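Local coordinates for protein alpha-11 giardin (Giardia intestinalis, PDB 2II2) that binds calcium as an annexin and probably takes part in parasite attachment to the intestinal mucosa and in cytoskeletal disassembly and reassembly, at residues 67-80 against 256-268. Sequence-based numbering, arbitrary orientation.
Sequences DVMALGWDCNISAR and AARITGLFHDLHK. With SO4 (sulfate ion), chain B.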
# COMPACT_ATOMS: atom_id res chain seq x y z
N ASP A 67 2.84 2.88 13.81
CA ASP A 67 2.30 3.14 12.48
C ASP A 67 1.22 2.14 12.11
O ASP A 67 0.18 2.51 11.63
CB ASP A 67 3.38 3.03 11.40
CG ASP A 67 4.34 4.19 11.36
OD1 ASP A 67 4.08 5.23 12.00
OD2 ASP A 67 5.37 4.04 10.67
N VAL A 68 1.51 0.84 12.29
CA VAL A 68 0.54 -0.17 11.87
C VAL A 68 -0.74 -0.07 12.69
O VAL A 68 -1.85 -0.23 12.18
CB VAL A 68 1.15 -1.60 11.85
CG1 VAL A 68 1.32 -2.17 13.25
CG2 VAL A 68 0.25 -2.51 11.02
N MET A 69 -0.59 0.24 13.97
CA MET A 69 -1.76 0.40 14.84
C MET A 69 -2.57 1.66 14.51
O MET A 69 -3.82 1.63 14.43
CB MET A 69 -1.32 0.41 16.31
CG MET A 69 -1.06 -0.93 16.90
SD MET A 69 -2.63 -1.83 17.00
CE MET A 69 -2.09 -3.45 17.55
N ALA A 70 -1.86 2.78 14.32
CA ALA A 70 -2.55 4.03 14.01
C ALA A 70 -3.25 4.00 12.66
O ALA A 70 -4.34 4.55 12.53
CB ALA A 70 -1.61 5.22 14.10
N LEU A 71 -2.60 3.37 11.67
CA LEU A 71 -3.24 3.22 10.38
C LEU A 71 -4.38 2.20 10.43
O LEU A 71 -5.48 2.46 9.93
CB LEU A 71 -2.21 2.82 9.31
CG LEU A 71 -1.18 3.87 8.90
CD1 LEU A 71 -0.18 3.24 7.94
CD2 LEU A 71 -1.81 5.14 8.29
N GLY A 72 -4.11 1.06 11.06
CA GLY A 72 -5.10 -0.02 11.11
C GLY A 72 -6.36 0.36 11.89
O GLY A 72 -7.46 -0.05 11.51
N TRP A 73 -6.23 1.15 12.95
CA TRP A 73 -7.40 1.60 13.72
C TRP A 73 -8.24 2.69 13.04
O TRP A 73 -9.36 2.93 13.44
CB TRP A 73 -6.97 2.08 15.12
CG TRP A 73 -6.94 0.99 16.11
CD1 TRP A 73 -5.87 0.25 16.53
CD2 TRP A 73 -8.07 0.50 16.81
NE1 TRP A 73 -6.29 -0.66 17.48
CE2 TRP A 73 -7.63 -0.53 17.67
CE3 TRP A 73 -9.43 0.86 16.83
CZ2 TRP A 73 -8.50 -1.23 18.52
CZ3 TRP A 73 -10.30 0.15 17.69
CH2 TRP A 73 -9.82 -0.88 18.50
N ASP A 74 -7.65 3.39 12.06
CA ASP A 74 -8.36 4.50 11.42
C ASP A 74 -9.31 3.99 10.33
O ASP A 74 -9.25 2.82 9.93
CB ASP A 74 -7.31 5.43 10.77
CG ASP A 74 -7.81 6.87 10.59
OD1 ASP A 74 -9.00 7.17 10.85
OD2 ASP A 74 -6.96 7.70 10.19
N CYS A 75 -10.18 4.88 9.85
CA CYS A 75 -10.91 4.62 8.60
C CYS A 75 -9.94 4.66 7.41
O CYS A 75 -8.99 5.45 7.39
CB CYS A 75 -12.05 5.62 8.43
SG CYS A 75 -13.36 5.34 9.65
N ASN A 76 -10.19 3.79 6.42
CA ASN A 76 -9.21 3.56 5.37
C ASN A 76 -8.91 4.83 4.55
O ASN A 76 -7.75 5.09 4.21
CB ASN A 76 -9.73 2.45 4.48
CG ASN A 76 -8.76 2.08 3.41
OD1 ASN A 76 -8.89 2.50 2.25
ND2 ASN A 76 -7.76 1.29 3.78
N ILE A 77 -9.94 5.62 4.23
CA ILE A 77 -9.70 6.79 3.41
C ILE A 77 -8.88 7.84 4.18
O ILE A 77 -7.98 8.45 3.63
CB ILE A 77 -11.01 7.36 2.80
CG1 ILE A 77 -11.65 6.36 1.82
CG2 ILE A 77 -10.76 8.70 2.14
CD1 ILE A 77 -10.76 5.96 0.61
N SER A 78 -9.19 8.03 5.46
CA SER A 78 -8.43 8.93 6.31
C SER A 78 -6.97 8.50 6.39
O SER A 78 -6.06 9.32 6.28
CB SER A 78 -9.04 8.98 7.71
OG SER A 78 -8.22 9.66 8.62
N ALA A 79 -6.75 7.20 6.54
CA ALA A 79 -5.40 6.65 6.56
C ALA A 79 -4.66 6.99 5.27
O ALA A 79 -3.50 7.41 5.29
CB ALA A 79 -5.45 5.14 6.77
N ARG A 80 -5.33 6.80 4.13
CA ARG A 80 -4.71 7.13 2.84
C ARG A 80 -4.35 8.61 2.75
O ARG A 80 -3.25 8.94 2.26
CB ARG A 80 -5.65 6.76 1.70
CG ARG A 80 -5.83 5.26 1.48
CD ARG A 80 -6.66 5.02 0.25
NE ARG A 80 -7.21 3.67 0.25
CZ ARG A 80 -6.95 2.72 -0.66
NH1 ARG A 80 -6.12 2.93 -1.68
NH2 ARG A 80 -7.53 1.54 -0.52
N ALA A 256 6.12 -2.39 5.45
CA ALA A 256 5.24 -3.47 5.86
C ALA A 256 4.10 -2.94 6.75
O ALA A 256 2.97 -3.41 6.66
CB ALA A 256 6.02 -4.56 6.54
N ALA A 257 4.43 -1.99 7.63
CA ALA A 257 3.42 -1.39 8.51
C ALA A 257 2.35 -0.68 7.68
O ALA A 257 1.15 -0.83 7.94
CB ALA A 257 4.07 -0.44 9.49
N ARG A 258 2.77 0.09 6.68
CA ARG A 258 1.80 0.81 5.86
C ARG A 258 0.91 -0.11 5.03
O ARG A 258 -0.31 0.06 4.99
CB ARG A 258 2.54 1.79 4.96
CG ARG A 258 1.65 2.52 4.00
CD ARG A 258 2.40 3.49 3.09
NE ARG A 258 3.36 2.83 2.21
CZ ARG A 258 4.68 2.95 2.29
NH1 ARG A 258 5.28 3.65 3.26
NH2 ARG A 258 5.41 2.35 1.38
N ILE A 259 1.54 -1.06 4.34
CA ILE A 259 0.82 -2.01 3.51
C ILE A 259 -0.19 -2.78 4.36
O ILE A 259 -1.35 -2.97 3.96
CB ILE A 259 1.81 -2.93 2.80
CG1 ILE A 259 2.68 -2.13 1.83
CG2 ILE A 259 1.07 -4.06 2.10
CD1 ILE A 259 3.99 -2.81 1.47
N THR A 260 0.25 -3.26 5.52
CA THR A 260 -0.66 -3.96 6.42
C THR A 260 -1.80 -3.07 6.89
O THR A 260 -2.96 -3.45 6.84
CB THR A 260 0.14 -4.47 7.64
OG1 THR A 260 1.16 -5.38 7.21
CG2 THR A 260 -0.73 -5.17 8.63
N GLY A 261 -1.46 -1.88 7.38
CA GLY A 261 -2.48 -0.99 7.90
C GLY A 261 -3.54 -0.63 6.87
O GLY A 261 -4.74 -0.58 7.18
N LEU A 262 -3.09 -0.33 5.66
CA LEU A 262 -4.02 0.05 4.60
C LEU A 262 -4.87 -1.10 4.01
O LEU A 262 -6.04 -0.90 3.66
CB LEU A 262 -3.30 0.74 3.44
CG LEU A 262 -2.63 2.09 3.74
CD1 LEU A 262 -1.87 2.59 2.51
CD2 LEU A 262 -3.72 3.09 4.12
N PHE A 263 -4.25 -2.28 3.86
CA PHE A 263 -4.84 -3.28 2.98
C PHE A 263 -5.21 -4.60 3.63
O PHE A 263 -5.75 -5.47 2.93
CB PHE A 263 -3.90 -3.53 1.81
CG PHE A 263 -3.56 -2.29 1.03
CD1 PHE A 263 -4.55 -1.48 0.49
CD2 PHE A 263 -2.22 -1.93 0.83
CE1 PHE A 263 -4.22 -0.33 -0.21
CE2 PHE A 263 -1.89 -0.79 0.10
CZ PHE A 263 -2.89 0.00 -0.42
N HIS A 264 -4.99 -4.73 4.94
CA HIS A 264 -5.22 -6.04 5.57
C HIS A 264 -6.66 -6.53 5.44
O HIS A 264 -6.89 -7.74 5.38
CB HIS A 264 -4.79 -6.05 7.05
CG HIS A 264 -5.68 -5.21 7.90
ND1 HIS A 264 -6.65 -5.76 8.71
CD2 HIS A 264 -5.83 -3.87 7.97
CE1 HIS A 264 -7.32 -4.78 9.30
NE2 HIS A 264 -6.88 -3.62 8.84
N ASP A 265 -7.63 -5.61 5.46
CA ASP A 265 -9.02 -6.02 5.25
C ASP A 265 -9.39 -6.02 3.78
O ASP A 265 -9.97 -6.99 3.26
CB ASP A 265 -10.06 -5.12 5.97
CG ASP A 265 -10.08 -5.29 7.48
OD1 ASP A 265 -10.04 -6.44 7.99
OD2 ASP A 265 -10.19 -4.26 8.17
N LEU A 266 -9.10 -4.91 3.10
CA LEU A 266 -9.56 -4.73 1.72
C LEU A 266 -9.01 -5.80 0.79
O LEU A 266 -9.67 -6.19 -0.18
CB LEU A 266 -9.13 -3.36 1.20
CG LEU A 266 -9.95 -2.19 1.73
CD1 LEU A 266 -9.23 -0.91 1.35
CD2 LEU A 266 -11.39 -2.20 1.18
N HIS A 267 -7.78 -6.23 1.09
CA HIS A 267 -7.07 -7.20 0.26
C HIS A 267 -6.59 -8.37 1.10
O HIS A 267 -5.42 -8.79 1.00
CB HIS A 267 -5.96 -6.53 -0.54
CG HIS A 267 -6.50 -5.44 -1.39
ND1 HIS A 267 -7.42 -5.66 -2.40
CD2 HIS A 267 -6.37 -4.10 -1.28
CE1 HIS A 267 -7.78 -4.50 -2.92
NE2 HIS A 267 -7.16 -3.54 -2.25
N LYS A 268 -7.53 -8.88 1.91
CA LYS A 268 -7.28 -9.96 2.85
C LYS A 268 -6.65 -11.20 2.25
O LYS A 268 -5.98 -11.93 2.96
CB LYS A 268 -8.56 -10.33 3.61
CG LYS A 268 -9.68 -10.84 2.69
CD LYS A 268 -10.93 -11.18 3.46
CE LYS A 268 -12.11 -11.54 2.53
NZ LYS A 268 -13.33 -12.04 3.26
S SO4 B . -13.79 2.14 6.96
O1 SO4 B . -14.49 1.19 6.11
O2 SO4 B . -14.30 2.00 8.33
O3 SO4 B . -12.34 1.94 6.91
O4 SO4 B . -14.10 3.50 6.50
O HOH W 1 -8.10 -1.25 9.17
O HOH W 2 -7.38 0.16 6.47
O HOH W 3 -7.55 -0.66 -2.33
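Gly-72 and Gly-261 bring helices 67-73 and 256-263 together, their CA atoms 4.3 Å apart. The axes run nearly parallel, crossing at -19° with a closest approach of 7.7 Å. Leu-71 CB rests on Gly-261 CA, and with no side chain on either glycine the two backbones come close.

Apolar packing continues along both helices. Val-68 sets its CB 3.9 Å from Ala-257 CB; its CG2, anti to the backbone N, reaches Thr-260 CG2 at 3.7 Å. Leu-71 CD1 lies against the CA of Arg-258; the guanidinium of that arginine forms a salt bridge with Asp-99. From the second helix, Leu-262 CD2 packs against both Ala-79 CB and Arg-80 CG, joining helix 76-80 to the packing.

Polar groups gather around Asn-76 and Arg-80. Arg-80 grips Asn-76 OD1 side-on with NE and NH2, the NE bond of 2.9 Å being the straighter (164°); this double hold helps orient the amide, whose ND2 lies 2.8 Å from Leu-262 O. Leu-266 CD1 meets the guanidinium edge, 3.5 Å from Arg-80 NH2. The Phe-263 ring offers its CE1 edge to the same group, the planes 73° apart.

Water links the backbones and side chains further: one joins Gly-72 O to His-264 NE2, another Asn-76 ND2 to Gly-261 O, a third Arg-80 NH2 to His-267 NE2. A sulfate, probably from the crystallisation liquor, accepts from Asn-76 N at the start of helix 76-80.

This buried junction ties an early helix pair of the all-helical annexin fold to a late helix, near Glu-66, which binds calcium in a calcium-bound structure of this protein; no calcium is bound here. Helix 298-306 packs on Val-68 and Thr-260, helix 232-244 on Ile-259, and helix 106-120 on Ile-77 and Arg-80.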